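Local coordinates for assembly chaperone of ribosomal protein L4 (Acl4) (Chaetomium thermophilum, PDB 5TQB) that serves as a dedicated assembly chaperone for ribosomal protein L4, probably binding and shielding it in a tetratricopeptide-repeat helical array before it joins the ribosome, at residues Leu307-Phe310 with Glu311-Tyr315; Ser261-Val264 with Trp265-Gly269; Ala271-Arg274 with Leu275-Glu279; Thr12-Glu16 with Glu17-Glu21. All blocks are in the same frame, centred on the assembly; numbering follows the deposited sequence.

How the contacts relate
Contacts 2 and 3 lie on one helix, 262-281, with their centres about 15 Å apart. Contact 2 opens that helix and contact 3 is farther along it. Contact 1 ends helix 291-313, the next helix in the chain. Its centre is about 12 Å from that of contact 2, and the two touch through Val309, Phe310 and Tyr315 on Val262. Contact 4 is the turn between helices 4-16 and 20-32. It lies on the opposite side of the chain's centre from contact 3, about 43 Å away between centres. All four reach the chain of another protein in the assembly, probably the L4 client, although contact 3 does so only through Arg274.

Contact 1: Leu307-Phe310 with Glu311-Tyr315; sequences LKVF and EAEEY
Tyr315 folds back on Phe310 where helix 291-313 ends. The Tyr315 CB lies 3.6 Å from the centroid of the Phe310 ring and only 3° off its normal, a close CH-pi contact over the face. The tyrosine ring then stands with its edge toward the same phenylalanine, in an offset edge-to-face pair. The Phe310 and Tyr315 ring centroids are 5.5 Å apart and the planes meet at 64°. The nearest ring atoms are Phe310 CE2 and Tyr315 CD2, at 3.8 Å. Phe310 has its CG turned away from the backbone N and beside the carbonyl carbon (chi1 -170°). This places its ring under Tyr315 CB, and the two side chains cross at about a right angle.

The backbone fixes this fold. Glu314 has positive phi, and a Schellman motif closes the helix. Tyr315 N bonds Phe310 O at 3.0 Å, and Glu314 N bonds Glu311 O at 3.1 Å. One turn back, Val309 and Glu313 run side by side, with Val309 CG1 at 3.8 Å from Glu313 CG.

The other side is looser. Lys308, Glu311 and Ala312 are exposed there. Glu311 is extended, and its CG passes 3.2 Å from Leu307 O, a carbon-to-oxygen contact. Lys308 also has an extended side chain.

This end of the helix rests on helix 262-281, where Val309, Phe310 and Tyr315 meet Val262. Tyr315 also packs on an apolar side chain of the other protein chain. Leu307 faces helix 318-333 through Ala324 and Ile328.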
# COMPACT_ATOMS: atom_id res chain seq x y z
N LEU B 307 -2.38 17.93 10.65
CA LEU B 307 -2.71 18.21 12.05
C LEU B 307 -4.15 17.81 12.37
O LEU B 307 -4.45 17.41 13.50
CB LEU B 307 -2.53 19.70 12.39
CG LEU B 307 -1.14 20.24 12.77
CD1 LEU B 307 -0.37 19.30 13.70
CD2 LEU B 307 -0.33 20.54 11.53
N LYS B 308 -5.03 17.93 11.39
CA LYS B 308 -6.42 17.56 11.58
C LYS B 308 -6.50 16.07 11.89
O LYS B 308 -7.02 15.67 12.93
CB LYS B 308 -7.23 17.92 10.34
CG LYS B 308 -8.72 17.65 10.47
CD LYS B 308 -9.45 18.04 9.20
CE LYS B 308 -10.95 17.89 9.35
NZ LYS B 308 -11.66 18.28 8.11
N VAL B 309 -5.97 15.25 10.98
CA VAL B 309 -5.93 13.80 11.17
C VAL B 309 -5.10 13.42 12.39
O VAL B 309 -5.36 12.41 13.04
CB VAL B 309 -5.32 13.10 9.92
CG1 VAL B 309 -5.20 11.60 10.13
CG2 VAL B 309 -6.17 13.39 8.69
N PHE B 310 -4.09 14.24 12.70
CA PHE B 310 -3.24 14.04 13.87
C PHE B 310 -4.11 14.02 15.14
O PHE B 310 -4.02 13.10 15.95
CB PHE B 310 -2.21 15.17 13.95
CG PHE B 310 -1.13 14.95 14.97
CD1 PHE B 310 -1.39 15.05 16.32
CD2 PHE B 310 0.17 14.70 14.56
CE1 PHE B 310 -0.39 14.86 17.25
CE2 PHE B 310 1.18 14.51 15.49
CZ PHE B 310 0.90 14.60 16.84
N GLU B 311 -4.95 15.05 15.29
CA GLU B 311 -5.88 15.14 16.41
C GLU B 311 -6.88 13.98 16.43
O GLU B 311 -7.07 13.33 17.46
CB GLU B 311 -6.67 16.45 16.33
CG GLU B 311 -5.83 17.72 16.41
CD GLU B 311 -6.56 18.94 15.85
OE1 GLU B 311 -7.81 18.91 15.77
OE2 GLU B 311 -5.88 19.93 15.48
N ALA B 312 -7.53 13.74 15.29
CA ALA B 312 -8.57 12.73 15.19
C ALA B 312 -8.06 11.33 15.54
O ALA B 312 -8.78 10.55 16.17
CB ALA B 312 -9.16 12.73 13.78
N GLU B 313 -6.84 11.03 15.14
CA GLU B 313 -6.26 9.71 15.38
C GLU B 313 -5.53 9.63 16.72
O GLU B 313 -5.08 8.56 17.12
CB GLU B 313 -5.30 9.33 14.25
CG GLU B 313 -5.98 9.13 12.90
CD GLU B 313 -6.89 7.92 12.87
OE1 GLU B 313 -6.36 6.78 12.87
OE2 GLU B 313 -8.13 8.10 12.84
N GLU B 314 -5.41 10.77 17.40
CA GLU B 314 -4.68 10.84 18.66
C GLU B 314 -3.24 10.34 18.48
O GLU B 314 -2.75 9.50 19.23
CB GLU B 314 -5.41 10.05 19.75
CG GLU B 314 -6.79 10.62 20.09
CD GLU B 314 -7.64 9.69 20.92
OE1 GLU B 314 -7.62 8.47 20.67
OE2 GLU B 314 -8.35 10.18 21.83
N TYR B 315 -2.59 10.88 17.45
CA TYR B 315 -1.22 10.50 17.10
C TYR B 315 -0.26 10.86 18.22
O TYR B 315 -0.55 11.74 19.03
CB TYR B 315 -0.82 11.20 15.80
CG TYR B 315 0.12 10.40 14.92
CD1 TYR B 315 -0.28 9.21 14.34
CD2 TYR B 315 1.41 10.85 14.67
CE1 TYR B 315 0.57 8.48 13.53
CE2 TYR B 315 2.28 10.13 13.86
CZ TYR B 315 1.85 8.95 13.29
OH TYR B 315 2.71 8.23 12.49

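Contact 2: Ser261-Val264 with Trp265-Gly269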
# COMPACT_ATOMS: atom_id res chain seq x y z
N SER B 261 -3.35 8.65 7.00
CA SER B 261 -1.92 8.50 7.26
C SER B 261 -1.28 9.84 7.59
O SER B 261 -0.97 10.63 6.71
CB SER B 261 -1.23 7.89 6.04
OG SER B 261 0.15 7.73 6.28
N VAL B 262 -1.08 10.07 8.89
CA VAL B 262 -0.53 11.32 9.37
C VAL B 262 0.81 11.62 8.71
O VAL B 262 1.04 12.72 8.20
CB VAL B 262 -0.33 11.29 10.89
CG1 VAL B 262 0.34 12.59 11.39
CG2 VAL B 262 -1.66 11.08 11.59
N GLU B 263 1.68 10.61 8.70
CA GLU B 263 3.05 10.78 8.25
C GLU B 263 3.11 11.10 6.76
O GLU B 263 4.03 11.78 6.30
CB GLU B 263 3.86 9.53 8.56
CG GLU B 263 5.36 9.70 8.34
CD GLU B 263 6.19 8.76 9.20
OE1 GLU B 263 7.38 8.57 8.88
OE2 GLU B 263 5.67 8.22 10.20
N VAL B 264 2.12 10.64 6.00
CA VAL B 264 2.09 10.91 4.57
C VAL B 264 1.57 12.32 4.28
O VAL B 264 2.04 12.96 3.33
CB VAL B 264 1.29 9.86 3.80
CG1 VAL B 264 1.12 10.25 2.33
CG2 VAL B 264 1.99 8.52 3.90
N TRP B 265 0.63 12.81 5.07
CA TRP B 265 0.17 14.19 4.91
C TRP B 265 1.34 15.13 5.19
O TRP B 265 1.54 16.11 4.49
CB TRP B 265 -1.01 14.51 5.84
CG TRP B 265 -2.34 14.02 5.34
CD1 TRP B 265 -3.11 13.04 5.89
CD2 TRP B 265 -3.06 14.50 4.20
NE1 TRP B 265 -4.26 12.88 5.16
CE2 TRP B 265 -4.25 13.76 4.11
CE3 TRP B 265 -2.80 15.49 3.24
CZ2 TRP B 265 -5.20 13.97 3.10
CZ3 TRP B 265 -3.74 15.70 2.24
CH2 TRP B 265 -4.92 14.95 2.18
N TYR B 266 2.13 14.79 6.21
CA TYR B 266 3.30 15.58 6.55
C TYR B 266 4.33 15.57 5.43
O TYR B 266 4.80 16.63 5.00
CB TYR B 266 3.93 15.05 7.83
CG TYR B 266 5.25 15.71 8.13
CD1 TYR B 266 5.31 16.98 8.68
CD2 TYR B 266 6.45 15.06 7.84
CE1 TYR B 266 6.51 17.58 8.95
CE2 TYR B 266 7.65 15.66 8.10
CZ TYR B 266 7.68 16.92 8.66
OH TYR B 266 8.89 17.51 8.92
N LEU B 267 4.69 14.39 4.95
CA LEU B 267 5.70 14.28 3.92
C LEU B 267 5.29 15.01 2.64
O LEU B 267 6.12 15.66 2.01
CB LEU B 267 6.01 12.81 3.63
CG LEU B 267 6.83 12.10 4.71
CD1 LEU B 267 6.88 10.59 4.46
CD2 LEU B 267 8.25 12.68 4.81
N GLY B 268 4.01 14.92 2.29
CA GLY B 268 3.50 15.60 1.11
C GLY B 268 3.52 17.10 1.30
O GLY B 268 3.85 17.85 0.38
N GLY B 269 3.16 17.54 2.50
CA GLY B 269 3.21 18.95 2.83
C GLY B 269 4.63 19.48 2.82
O GLY B 269 4.88 20.59 2.33
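Trp265 swings back beside Ser261, the N-cap residue of helix 262-281. Ser261 O lies 3.3 Å from Trp265 CD1, oblique to the indole ring. With CG anti to the carbonyl carbon (chi1 -80°), the ring is directed back toward the start of the helix. There its NE1 bonds the backbone O of Asp259. Ser261 O is also the acceptor for Trp265 N, at 3.2 Å.

Tyr266 takes the other setting, with CG beside its carbonyl carbon (chi1 172°). Its ring leaves the first turn, and Glu263 O lies near the ring plane at its edge. Leu267 turns back toward Glu263, and its CG sits 3.2 Å from Glu263 O. That oxygen also takes the hydrogen bond from Leu267 N, at 3.0 Å. The side chains themselves touch only loosely: Glu263 CG and Leu267 CD1 are 4.3 Å apart. These three large groups therefore spread around the helix instead of stacking on each other.

Each group meets a different set of neighbours. Tyr266 OH bonds His323 and the backbone of the other protein chain, while Ser261 OG bonds an aromatic side chain of that chain. Trp265 meets Trp302 edge-to-face and packs on Gln305 and Cys306 of helix 291-313. Leu267 lies on Val232 and Val235 of helix 228-240, and Val264 lies on Leu254 and Ile255 of helix 244-257. Tyr266 reaches Leu320 and Leu327 of helix 318-333.

Contact 3: Ala271-Arg274 with Leu275-Glu279; sequences ARYR and LGEKE
This is a local contact along one alpha-helix, 262-281, in the helical array of a TPR-repeat protein. Side chains three and four residues apart meet on a partly buried face: Tyr273 with Glu277, Arg274 with Glu277, and Arg274 with Lys278. The helix is continuous here. Leu275 N bonds Ala271 O at 3.1 Å, and Glu277 N bonds Tyr273 O at 3.0 Å.

Glu277 is the centre of the side-chain cluster. Its chain is extended beyond CG and brings the carboxylate up beside the Tyr273 ring. Glu277 CD lies 3.5 Å from Tyr273 CE1, approached obliquely, with ring and carboxylate planes 43° apart. The tyrosine hydroxyl has its own partner, Ser330 OG, and the ring stacks on Trp296. Trp296 of helix 291-313 thus packs on the ring, and Ser330 of helix 318-333 holds the hydroxyl.

Arg274 also reaches Glu277. Its chain bends at chi2 and chi3. This curls the guanidinium back toward the carboxylate. The salt bridge is long and its hydrogen bond weak. The guanidinium and carboxylate planes stand 62° apart, far from a flat paired arrangement.

Lys278 NZ comes over one face of the same guanidinium, and its own salt bridge goes to Glu244 of helix 244-257. The carboxylates of Glu244 and Glu277 probably ease the approach of the two positive groups. Arg274 NH1 is 4.0 Å from Lys278 NZ, while Arg274 NH2 is 3.4 Å from Glu277 OE2.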
# COMPACT_ATOMS: atom_id res chain seq x y z
N ALA B 271 7.26 18.10 1.26
CA ALA B 271 7.77 18.01 -0.10
C ALA B 271 7.33 19.23 -0.91
O ALA B 271 8.07 19.73 -1.75
CB ALA B 271 7.31 16.73 -0.77
N ARG B 272 6.12 19.70 -0.64
CA ARG B 272 5.56 20.82 -1.37
C ARG B 272 6.13 22.13 -0.85
O ARG B 272 6.29 23.09 -1.60
CB ARG B 272 4.03 20.78 -1.29
CG ARG B 272 3.41 19.68 -2.16
CD ARG B 272 1.95 19.42 -1.84
NE ARG B 272 1.37 18.44 -2.77
CZ ARG B 272 1.61 17.14 -2.74
NH1 ARG B 272 1.04 16.34 -3.63
NH2 ARG B 272 2.42 16.61 -1.82
N TYR B 273 6.46 22.15 0.44
CA TYR B 273 7.10 23.32 1.05
C TYR B 273 8.50 23.50 0.49
O TYR B 273 8.90 24.62 0.14
CB TYR B 273 7.17 23.15 2.57
CG TYR B 273 7.88 24.27 3.29
CD1 TYR B 273 9.25 24.23 3.47
CD2 TYR B 273 7.18 25.36 3.78
CE1 TYR B 273 9.91 25.25 4.12
CE2 TYR B 273 7.83 26.39 4.43
CZ TYR B 273 9.20 26.33 4.60
OH TYR B 273 9.86 27.35 5.26
N ARG B 274 9.24 22.40 0.39
CA ARG B 274 10.60 22.41 -0.14
C ARG B 274 10.58 22.83 -1.60
O ARG B 274 11.41 23.64 -2.04
CB ARG B 274 11.24 21.02 -0.03
CG ARG B 274 11.43 20.54 1.40
CD ARG B 274 12.64 21.18 2.02
NE ARG B 274 13.87 20.69 1.43
CZ ARG B 274 15.03 21.32 1.48
NH1 ARG B 274 16.09 20.78 0.90
NH2 ARG B 274 15.14 22.49 2.10
N LEU B 275 9.63 22.29 -2.34
CA LEU B 275 9.48 22.61 -3.75
C LEU B 275 9.17 24.10 -3.92
O LEU B 275 9.65 24.74 -4.86
CB LEU B 275 8.37 21.76 -4.37
CG LEU B 275 8.14 21.92 -5.87
CD1 LEU B 275 9.42 21.62 -6.66
CD2 LEU B 275 7.01 21.03 -6.33
N GLY B 276 8.39 24.65 -3.00
CA GLY B 276 8.03 26.06 -3.06
C GLY B 276 9.22 26.95 -2.79
O GLY B 276 9.34 28.02 -3.39
N GLU B 277 10.10 26.52 -1.89
CA GLU B 277 11.32 27.28 -1.60
C GLU B 277 12.16 27.41 -2.86
O GLU B 277 12.64 28.50 -3.18
CB GLU B 277 12.14 26.60 -0.49
CG GLU B 277 11.56 26.74 0.91
CD GLU B 277 12.54 26.30 1.99
OE1 GLU B 277 12.74 27.07 2.95
OE2 GLU B 277 13.10 25.18 1.88
N LYS B 278 12.33 26.30 -3.57
CA LYS B 278 13.14 26.28 -4.78
C LYS B 278 12.56 27.19 -5.85
O LYS B 278 13.25 28.08 -6.37
CB LYS B 278 13.27 24.85 -5.32
CG LYS B 278 14.10 23.93 -4.44
CD LYS B 278 14.12 22.51 -5.00
CE LYS B 278 15.10 21.61 -4.25
NZ LYS B 278 14.74 21.39 -2.82
N GLU B 279 11.28 26.98 -6.17
CA GLU B 279 10.59 27.79 -7.18
C GLU B 279 10.65 29.27 -6.83
O GLU B 279 10.73 30.13 -7.71
CB GLU B 279 9.14 27.34 -7.31
CG GLU B 279 8.98 25.95 -7.91
CD GLU B 279 7.53 25.49 -7.97
OE1 GLU B 279 6.66 26.15 -7.38
OE2 GLU B 279 7.28 24.45 -8.61

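Contact 4: Thr12-Glu16 with Glu17-Glu21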
# COMPACT_ATOMS: atom_id res chain seq x y z
N THR B 12 -6.78 -19.50 7.62
CA THR B 12 -6.06 -18.74 6.61
C THR B 12 -7.03 -17.99 5.70
O THR B 12 -6.78 -16.84 5.34
CB THR B 12 -5.15 -19.66 5.77
OG1 THR B 12 -4.15 -20.23 6.63
CG2 THR B 12 -4.45 -18.88 4.67
N THR B 13 -8.12 -18.65 5.33
CA THR B 13 -9.15 -18.00 4.52
C THR B 13 -9.76 -16.85 5.30
O THR B 13 -9.99 -15.77 4.76
CB THR B 13 -10.27 -18.99 4.13
OG1 THR B 13 -9.71 -20.08 3.40
CG2 THR B 13 -11.33 -18.30 3.27
N LEU B 14 -10.02 -17.08 6.59
CA LEU B 14 -10.59 -16.05 7.45
C LEU B 14 -9.65 -14.86 7.56
O LEU B 14 -10.09 -13.71 7.55
CB LEU B 14 -10.87 -16.62 8.85
CG LEU B 14 -12.06 -17.58 8.98
CD1 LEU B 14 -12.07 -18.24 10.35
CD2 LEU B 14 -13.37 -16.86 8.72
N LEU B 15 -8.36 -15.13 7.65
CA LEU B 15 -7.36 -14.08 7.74
C LEU B 15 -7.32 -13.28 6.43
O LEU B 15 -7.21 -12.06 6.44
CB LEU B 15 -5.99 -14.68 8.04
CG LEU B 15 -4.86 -13.71 8.38
CD1 LEU B 15 -5.19 -12.89 9.62
CD2 LEU B 15 -3.57 -14.47 8.59
N GLU B 16 -7.43 -13.99 5.31
CA GLU B 16 -7.40 -13.36 3.99
C GLU B 16 -8.68 -12.58 3.70
O GLU B 16 -8.73 -11.81 2.74
CB GLU B 16 -7.17 -14.40 2.90
CG GLU B 16 -5.77 -14.98 2.87
CD GLU B 16 -5.55 -15.94 1.71
OE1 GLU B 16 -6.51 -16.17 0.95
OE2 GLU B 16 -4.43 -16.46 1.57
N GLU B 17 -9.71 -12.79 4.52
CA GLU B 17 -10.98 -12.07 4.37
C GLU B 17 -11.08 -10.92 5.37
O GLU B 17 -12.13 -10.29 5.49
CB GLU B 17 -12.17 -13.02 4.57
CG GLU B 17 -12.47 -13.88 3.36
CD GLU B 17 -13.67 -14.78 3.56
OE1 GLU B 17 -14.59 -14.41 4.33
OE2 GLU B 17 -13.70 -15.87 2.95
N GLY B 18 -9.99 -10.66 6.09
CA GLY B 18 -9.96 -9.58 7.06
C GLY B 18 -10.73 -9.88 8.33
O GLY B 18 -11.01 -8.97 9.12
N ASP B 19 -11.09 -11.14 8.53
CA ASP B 19 -11.81 -11.55 9.74
C ASP B 19 -10.81 -12.12 10.75
O ASP B 19 -10.81 -13.31 11.05
CB ASP B 19 -12.89 -12.58 9.41
CG ASP B 19 -13.87 -12.79 10.55
OD1 ASP B 19 -13.52 -12.46 11.71
OD2 ASP B 19 -15.00 -13.27 10.30
N ILE B 20 -9.99 -11.23 11.29
CA ILE B 20 -8.85 -11.61 12.13
C ILE B 20 -9.27 -12.23 13.46
O ILE B 20 -8.64 -13.17 13.94
CB ILE B 20 -7.93 -10.39 12.38
CG1 ILE B 20 -7.49 -9.80 11.04
CG2 ILE B 20 -6.71 -10.80 13.21
CD1 ILE B 20 -6.74 -8.49 11.17
N GLU B 21 -10.34 -11.71 14.05
CA GLU B 21 -10.81 -12.20 15.35
C GLU B 21 -11.16 -13.69 15.29
O GLU B 21 -10.72 -14.48 16.12
CB GLU B 21 -12.04 -11.40 15.80
CG GLU B 21 -11.84 -9.89 15.81
CD GLU B 21 -10.70 -9.45 16.71
OE1 GLU B 21 -10.42 -10.15 17.71
OE2 GLU B 21 -10.08 -8.41 16.41
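Leu14 and Asp19 are joined across the turn after helix 4-16. Asp19 N bonds Leu14 O at 2.9 Å, and Gly18 N bonds Leu15 O at 3.1 Å. With Gly18 at positive phi, the pair forms a Schellman motif that closes the helix. Leu14 O also receives a weak bond from Glu17 N, at 3.2 Å. Gly18 N comes from well above the carbonyl plane of Leu15. Leu15 O has another partner, a polar side chain of the other protein chain.

Asp19 is the N-cap of helix 20-32. Its side chain caps a backbone N in the first turn. OD1 also bonds Thr22 OG1, and OD2 makes a salt bridge to a basic side chain of the other protein. Thr13 OG1 is satisfied by Asp9 O. Its CG2 lies 3.4 Å from Glu17 OE2, and the Thr13 and Glu17 side chains run side by side. Leu15 CD1 meets Ile20 CG1 at 4.1 Å, a loose apolar bridge over the turn.

The same few residues thus close one helix, start the next and bind the neighbouring chain. The acidic cap probably suits both the amino end of helix 20-32 and a basic partner.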